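Local coordinates for methane monooxygenase regulatory protein B (Methylococcus capsulatus, PDB 4GAM) that probably regulates soluble methane monooxygenase as its small, cofactor-free component, by binding to the hydroxylase that oxidises methane, at residues V38-I48 and F105-G114; N82-D90 and G120-E128. All blocks are in the same frame, centred on the assembly; numbering follows the deposited sequence.

Contact 1 (V38-I48 and F105-G114); sequences VVLVLKKSDEI and FLVDVSSTIG
V39 and V41 pair with I113 and S111 as the hydrogen-bonded sites of an antiparallel strand pair, broken by a classic beta bulge where S110 and S111 both face V41. At the regular end, V39 N gives a bond to I113 O (3.1 Å) and V39 O takes one from I113 N. V41 N donates to S111 O at 2.9 Å, and at the bulge V41 O accepts twice: from S111 N at 3.2 Å and, weakly because strongly bent (127°), from S110 N. Beyond it the pairing ends with K43 N donating to D108 O at 2.7 Å. On one face V39 and I113 lie side by side, CB to CB 3.6 Å; S111 shares this face, its OG bonded to a polar side chain of another protein, whose backbone takes up S110 OG. L40, L42 and V109 occupy the other face, turned to strand 84-88 and the F105 ring. D108 CG lies opposite its carbonyl carbon (chi1 -67°), which leaves OD2 3.1 Å from S45 OG, a weak bond whose proton has a rival acceptor; OD2 also forms a salt bridge to a basic side chain of that other protein. Within the chain, I48 CG1 packs on D108 CB at 3.5 Å.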
# COMPACT_ATOMS: atom_id res chain seq x y z
N VAL D 38 11.12 -20.84 -23.84
CA VAL D 38 10.99 -19.56 -23.17
C VAL D 38 10.75 -19.83 -21.69
O VAL D 38 10.11 -20.82 -21.33
CB VAL D 38 9.84 -18.72 -23.80
CG1 VAL D 38 8.64 -18.62 -22.85
CG2 VAL D 38 10.34 -17.35 -24.19
N VAL D 39 11.29 -18.97 -20.84
CA VAL D 39 11.11 -19.14 -19.40
C VAL D 39 10.45 -17.92 -18.77
O VAL D 39 10.94 -16.79 -18.89
CB VAL D 39 12.44 -19.43 -18.69
CG1 VAL D 39 12.22 -19.62 -17.19
CG2 VAL D 39 13.11 -20.65 -19.30
N LEU D 40 9.32 -18.15 -18.11
CA LEU D 40 8.60 -17.10 -17.42
C LEU D 40 8.54 -17.40 -15.92
O LEU D 40 8.15 -18.49 -15.52
CB LEU D 40 7.19 -16.96 -18.00
CG LEU D 40 6.34 -15.79 -17.49
CD1 LEU D 40 7.13 -14.50 -17.54
CD2 LEU D 40 5.06 -15.68 -18.31
N VAL D 41 8.94 -16.42 -15.11
CA VAL D 41 8.87 -16.56 -13.66
C VAL D 41 7.83 -15.61 -13.10
O VAL D 41 7.96 -14.39 -13.23
CB VAL D 41 10.23 -16.27 -13.00
CG1 VAL D 41 10.05 -16.16 -11.49
CG2 VAL D 41 11.24 -17.35 -13.35
N LEU D 42 6.80 -16.17 -12.47
CA LEU D 42 5.70 -15.37 -11.94
C LEU D 42 5.56 -15.51 -10.42
O LEU D 42 5.37 -16.61 -9.90
CB LEU D 42 4.39 -15.73 -12.64
CG LEU D 42 4.36 -15.50 -14.15
CD1 LEU D 42 3.04 -15.95 -14.75
CD2 LEU D 42 4.63 -14.04 -14.49
N LYS D 43 5.66 -14.38 -9.73
CA LYS D 43 5.61 -14.33 -8.27
C LYS D 43 4.27 -14.83 -7.73
O LYS D 43 3.21 -14.44 -8.23
CB LYS D 43 5.87 -12.90 -7.80
CG LYS D 43 6.15 -12.74 -6.32
CD LYS D 43 6.35 -11.27 -5.98
CE LYS D 43 6.74 -11.09 -4.52
NZ LYS D 43 6.72 -9.66 -4.11
N LYS D 44 4.32 -15.68 -6.70
CA LYS D 44 3.12 -16.30 -6.13
C LYS D 44 2.24 -15.31 -5.37
O LYS D 44 2.52 -14.98 -4.22
CB LYS D 44 3.49 -17.48 -5.23
CG LYS D 44 3.04 -18.83 -5.77
CD LYS D 44 2.95 -19.89 -4.67
CE LYS D 44 1.52 -20.38 -4.49
NZ LYS D 44 0.63 -19.33 -3.92
N SER D 45 1.17 -14.86 -6.01
CA SER D 45 0.22 -13.94 -5.40
C SER D 45 -1.20 -14.27 -5.85
O SER D 45 -1.41 -15.22 -6.60
CB SER D 45 0.56 -12.49 -5.75
OG SER D 45 0.30 -12.23 -7.12
N ASP D 46 -2.16 -13.47 -5.41
CA ASP D 46 -3.56 -13.72 -5.73
C ASP D 46 -3.86 -13.60 -7.22
O ASP D 46 -4.48 -14.49 -7.81
CB ASP D 46 -4.47 -12.77 -4.93
CG ASP D 46 -5.90 -13.29 -4.81
OD1 ASP D 46 -6.09 -14.53 -4.87
OD2 ASP D 46 -6.82 -12.47 -4.66
N GLU D 47 -3.40 -12.52 -7.84
CA GLU D 47 -3.64 -12.27 -9.26
C GLU D 47 -2.95 -13.30 -10.16
O GLU D 47 -3.56 -13.80 -11.11
CB GLU D 47 -3.20 -10.86 -9.66
CG GLU D 47 -3.94 -9.74 -8.94
CD GLU D 47 -3.38 -9.45 -7.56
OE1 GLU D 47 -2.54 -10.24 -7.07
OE2 GLU D 47 -3.76 -8.42 -6.97
N ILE D 48 -1.69 -13.59 -9.87
CA ILE D 48 -0.92 -14.55 -10.66
C ILE D 48 -1.51 -15.95 -10.60
O ILE D 48 -1.67 -16.60 -11.64
CB ILE D 48 0.56 -14.57 -10.22
CG1 ILE D 48 1.25 -13.29 -10.67
CG2 ILE D 48 1.28 -15.78 -10.80
CD1 ILE D 48 1.15 -13.02 -12.16
N PHE D 105 0.21 -5.73 -14.03
CA PHE D 105 0.60 -7.14 -14.16
C PHE D 105 2.10 -7.32 -13.98
O PHE D 105 2.57 -8.36 -13.49
CB PHE D 105 0.15 -7.66 -15.53
CG PHE D 105 0.67 -9.03 -15.87
CD1 PHE D 105 0.08 -10.17 -15.35
CD2 PHE D 105 1.75 -9.18 -16.73
CE1 PHE D 105 0.55 -11.43 -15.67
CE2 PHE D 105 2.24 -10.44 -17.05
CZ PHE D 105 1.64 -11.56 -16.52
N LEU D 106 2.86 -6.30 -14.35
CA LEU D 106 4.32 -6.32 -14.23
C LEU D 106 4.79 -6.25 -12.78
O LEU D 106 5.99 -6.26 -12.51
CB LEU D 106 4.92 -5.18 -15.05
CG LEU D 106 5.55 -5.50 -16.41
CD1 LEU D 106 4.82 -6.64 -17.10
CD2 LEU D 106 5.56 -4.27 -17.31
N VAL D 107 3.84 -6.16 -11.85
CA VAL D 107 4.16 -6.16 -10.43
C VAL D 107 4.68 -7.53 -10.00
O VAL D 107 5.60 -7.64 -9.18
CB VAL D 107 2.92 -5.79 -9.58
CG1 VAL D 107 3.21 -5.94 -8.09
CG2 VAL D 107 2.47 -4.38 -9.91
N ASP D 108 4.11 -8.58 -10.58
CA ASP D 108 4.39 -9.94 -10.14
C ASP D 108 5.04 -10.84 -11.19
O ASP D 108 5.16 -12.05 -10.98
CB ASP D 108 3.12 -10.59 -9.58
CG ASP D 108 2.64 -9.94 -8.30
OD1 ASP D 108 3.47 -9.73 -7.38
OD2 ASP D 108 1.44 -9.62 -8.22
N VAL D 109 5.46 -10.28 -12.32
CA VAL D 109 6.31 -11.04 -13.24
C VAL D 109 7.77 -10.89 -12.82
O VAL D 109 8.40 -9.86 -13.08
CB VAL D 109 6.09 -10.68 -14.73
CG1 VAL D 109 6.11 -9.19 -14.94
CG2 VAL D 109 7.14 -11.36 -15.60
N SER D 110 8.29 -11.90 -12.15
CA SER D 110 9.61 -11.79 -11.53
C SER D 110 10.77 -11.88 -12.50
O SER D 110 11.69 -11.08 -12.43
CB SER D 110 9.76 -12.76 -10.36
OG SER D 110 9.20 -12.21 -9.18
N SER D 111 10.74 -12.85 -13.42
CA SER D 111 11.82 -12.92 -14.39
C SER D 111 11.45 -13.51 -15.74
O SER D 111 10.35 -14.03 -15.96
CB SER D 111 13.04 -13.63 -13.81
OG SER D 111 14.21 -13.30 -14.55
N THR D 112 12.42 -13.44 -16.65
CA THR D 112 12.21 -13.78 -18.04
C THR D 112 13.49 -14.38 -18.60
O THR D 112 14.58 -13.92 -18.29
CB THR D 112 11.82 -12.53 -18.84
OG1 THR D 112 10.41 -12.27 -18.68
CG2 THR D 112 12.13 -12.69 -20.32
N ILE D 113 13.35 -15.43 -19.40
CA ILE D 113 14.46 -15.89 -20.22
C ILE D 113 13.96 -15.97 -21.66
O ILE D 113 13.22 -16.88 -22.02
CB ILE D 113 15.04 -17.24 -19.74
CG1 ILE D 113 15.27 -17.22 -18.23
CG2 ILE D 113 16.34 -17.53 -20.45
CD1 ILE D 113 15.91 -18.48 -17.70
N GLY D 114 14.35 -14.98 -22.45
CA GLY D 114 13.79 -14.75 -23.77
C GLY D 114 13.59 -13.25 -23.90
O GLY D 114 13.92 -12.51 -22.98

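Contact 2 (N82-D90 and G120-E128); sequences NGKIEVDCD and GNKFTITSE
With CG opposite the carbonyl carbon in both D90 (chi1 -59°) and N121 (chi1 -69°), carboxylate and amide meet at one end of an antiparallel strand pair, 84-88 with 122-126. The side chains cross at about a right angle, and N121 ND2 donates 3.2 Å to D90 OD1 on its syn lone pair. Next to it N121 O receives C89 N, so N121 meets C89 and D90, where strand 84-88 gives way to the next helix, with both backbone and side chain. Inward, V87 with F123 and I85 with I125 form reciprocal bonds, V87 N to F123 O at 2.6 Å, and S127 N reaches G83 O to close the far end. The buried face carries I85, V87, F123 and I125 and packs against strand 37-43 and helix 102-105; I85 CB touches I125 CG2 at 3.8 Å, while V87 CG2 approaches the edge of the F123 ring near its plane. On the more open face E86 lies alongside T124, CG to CB 3.7 Å. K84 NZ forms a salt bridge with E86 OE1 (2.8 Å), coming from above the carboxylate plane. K122 crosses D88 obliquely, its CE 3.6 Å from D88 OD1.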
# COMPACT_ATOMS: atom_id res chain seq x y z
N ASN D 82 7.23 -23.58 -25.40
CA ASN D 82 7.95 -23.57 -26.67
C ASN D 82 7.55 -22.39 -27.55
O ASN D 82 6.39 -22.26 -27.95
CB ASN D 82 7.74 -24.88 -27.42
CG ASN D 82 8.68 -25.97 -26.96
OD1 ASN D 82 8.33 -26.80 -26.12
ND2 ASN D 82 9.89 -25.98 -27.51
N GLY D 83 8.52 -21.53 -27.84
CA GLY D 83 8.29 -20.42 -28.75
C GLY D 83 7.99 -19.11 -28.05
O GLY D 83 8.79 -18.18 -28.11
N LYS D 84 6.84 -19.04 -27.38
CA LYS D 84 6.39 -17.79 -26.80
C LYS D 84 5.21 -17.94 -25.84
O LYS D 84 4.52 -18.96 -25.84
CB LYS D 84 5.97 -16.82 -27.91
CG LYS D 84 4.73 -17.26 -28.66
CD LYS D 84 4.34 -16.25 -29.72
CE LYS D 84 2.83 -16.18 -29.88
NZ LYS D 84 2.45 -15.07 -30.80
N ILE D 85 5.00 -16.91 -25.02
CA ILE D 85 3.82 -16.80 -24.16
C ILE D 85 3.28 -15.37 -24.22
O ILE D 85 4.03 -14.41 -24.05
CB ILE D 85 4.13 -17.13 -22.68
CG1 ILE D 85 4.83 -18.49 -22.56
CG2 ILE D 85 2.85 -17.10 -21.85
CD1 ILE D 85 5.27 -18.81 -21.15
N GLU D 86 1.99 -15.23 -24.47
CA GLU D 86 1.35 -13.92 -24.48
C GLU D 86 0.33 -13.79 -23.35
O GLU D 86 -0.41 -14.73 -23.06
CB GLU D 86 0.67 -13.65 -25.82
CG GLU D 86 1.62 -13.61 -27.01
CD GLU D 86 0.92 -13.18 -28.29
OE1 GLU D 86 0.54 -14.06 -29.08
OE2 GLU D 86 0.76 -11.96 -28.50
N VAL D 87 0.31 -12.62 -22.71
CA VAL D 87 -0.64 -12.35 -21.65
C VAL D 87 -1.47 -11.11 -21.96
O VAL D 87 -0.98 -9.99 -21.90
CB VAL D 87 0.07 -12.15 -20.29
CG1 VAL D 87 -0.93 -11.85 -19.19
CG2 VAL D 87 0.89 -13.38 -19.94
N ASP D 88 -2.74 -11.32 -22.33
CA ASP D 88 -3.66 -10.20 -22.50
C ASP D 88 -4.13 -9.75 -21.13
O ASP D 88 -4.76 -10.52 -20.39
CB ASP D 88 -4.84 -10.58 -23.38
CG ASP D 88 -5.73 -9.39 -23.71
OD1 ASP D 88 -5.20 -8.25 -23.74
OD2 ASP D 88 -6.94 -9.58 -23.94
N CYS D 89 -3.84 -8.50 -20.78
CA CYS D 89 -4.06 -8.02 -19.43
C CYS D 89 -5.42 -7.34 -19.26
O CYS D 89 -5.85 -7.07 -18.14
CB CYS D 89 -2.93 -7.08 -19.02
SG CYS D 89 -1.30 -7.86 -19.02
N ASP D 90 -6.09 -7.07 -20.38
CA ASP D 90 -7.46 -6.59 -20.33
C ASP D 90 -8.36 -7.79 -20.07
O ASP D 90 -9.46 -7.66 -19.53
CB ASP D 90 -7.85 -5.91 -21.65
CG ASP D 90 -6.94 -4.73 -21.99
OD1 ASP D 90 -6.36 -4.13 -21.06
OD2 ASP D 90 -6.81 -4.41 -23.19
N GLY D 120 1.06 -2.20 -26.02
CA GLY D 120 -0.13 -1.67 -25.39
C GLY D 120 -0.35 -2.36 -24.06
O GLY D 120 0.51 -2.31 -23.18
N ASN D 121 -1.50 -3.01 -23.91
CA ASN D 121 -1.78 -3.80 -22.71
C ASN D 121 -1.67 -5.30 -22.98
O ASN D 121 -2.40 -6.10 -22.40
CB ASN D 121 -3.16 -3.46 -22.14
CG ASN D 121 -3.22 -2.07 -21.55
OD1 ASN D 121 -2.43 -1.19 -21.89
ND2 ASN D 121 -4.17 -1.86 -20.64
N LYS D 122 -0.74 -5.67 -23.86
CA LYS D 122 -0.55 -7.06 -24.23
C LYS D 122 0.91 -7.45 -24.07
O LYS D 122 1.75 -7.15 -24.92
CB LYS D 122 -1.01 -7.29 -25.67
CG LYS D 122 -1.93 -8.49 -25.85
CD LYS D 122 -3.06 -8.18 -26.83
CE LYS D 122 -3.99 -9.38 -26.99
NZ LYS D 122 -5.16 -9.10 -27.87
N PHE D 123 1.22 -8.13 -22.96
CA PHE D 123 2.58 -8.55 -22.66
C PHE D 123 2.93 -9.88 -23.33
O PHE D 123 2.22 -10.87 -23.17
CB PHE D 123 2.78 -8.65 -21.15
CG PHE D 123 4.12 -9.21 -20.75
CD1 PHE D 123 5.22 -8.38 -20.62
CD2 PHE D 123 4.27 -10.57 -20.48
CE1 PHE D 123 6.46 -8.89 -20.25
CE2 PHE D 123 5.50 -11.09 -20.11
CZ PHE D 123 6.60 -10.25 -20.00
N THR D 124 4.03 -9.89 -24.08
CA THR D 124 4.46 -11.10 -24.76
C THR D 124 5.95 -11.36 -24.56
O THR D 124 6.77 -10.44 -24.59
CB THR D 124 4.12 -11.05 -26.27
OG1 THR D 124 5.11 -11.78 -27.01
CG2 THR D 124 4.09 -9.61 -26.77
N ILE D 125 6.28 -12.63 -24.32
CA ILE D 125 7.67 -13.07 -24.20
C ILE D 125 7.97 -14.14 -25.24
O ILE D 125 7.23 -15.12 -25.35
CB ILE D 125 7.98 -13.58 -22.77
CG1 ILE D 125 9.34 -14.28 -22.74
CG2 ILE D 125 6.88 -14.51 -22.27
CD1 ILE D 125 9.62 -15.01 -21.44
N THR D 126 9.04 -13.96 -26.00
CA THR D 126 9.30 -14.83 -27.15
C THR D 126 10.77 -15.24 -27.29
O THR D 126 11.66 -14.63 -26.70
CB THR D 126 8.81 -14.19 -28.46
OG1 THR D 126 9.39 -14.86 -29.58
CG2 THR D 126 9.20 -12.73 -28.50
N SER D 127 11.00 -16.28 -28.08
CA SER D 127 12.34 -16.80 -28.32
C SER D 127 12.91 -16.21 -29.60
O SER D 127 14.08 -16.44 -29.94
CB SER D 127 12.31 -18.33 -28.40
OG SER D 127 13.61 -18.88 -28.22
N GLU D 128 12.08 -15.45 -30.31
CA GLU D 128 12.51 -14.80 -31.55
C GLU D 128 13.45 -13.64 -31.23
O GLU D 128 13.18 -12.85 -30.33
CB GLU D 128 11.31 -14.30 -32.35
CG GLU D 128 11.57 -14.18 -33.84
CD GLU D 128 11.00 -12.91 -34.46
OE1 GLU D 128 9.86 -12.53 -34.11
OE2 GLU D 128 11.70 -12.29 -35.29

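Overall arrangement
Contacts 1 and 2 belong to different antiparallel sheets of one MmoB/DmpM-family domain, their centres about 12 Å apart, and their segments alternate along the chain. The sheets meet through apolar faces: I125 CG1 and CD1 pack on V38 and T112, and the F105 ring reaches V87, so both contacts feed one hydrophobic core. Contact 1 is wholly buried in the assembly, partly because chains of other proteins cover it, and many of its polar side chains find partners there. Contact 2 is only partly buried; its regular, unbulged pairing keeps a more open face of lysines, acidic residues and threonines, with a salt bridge formed along one strand.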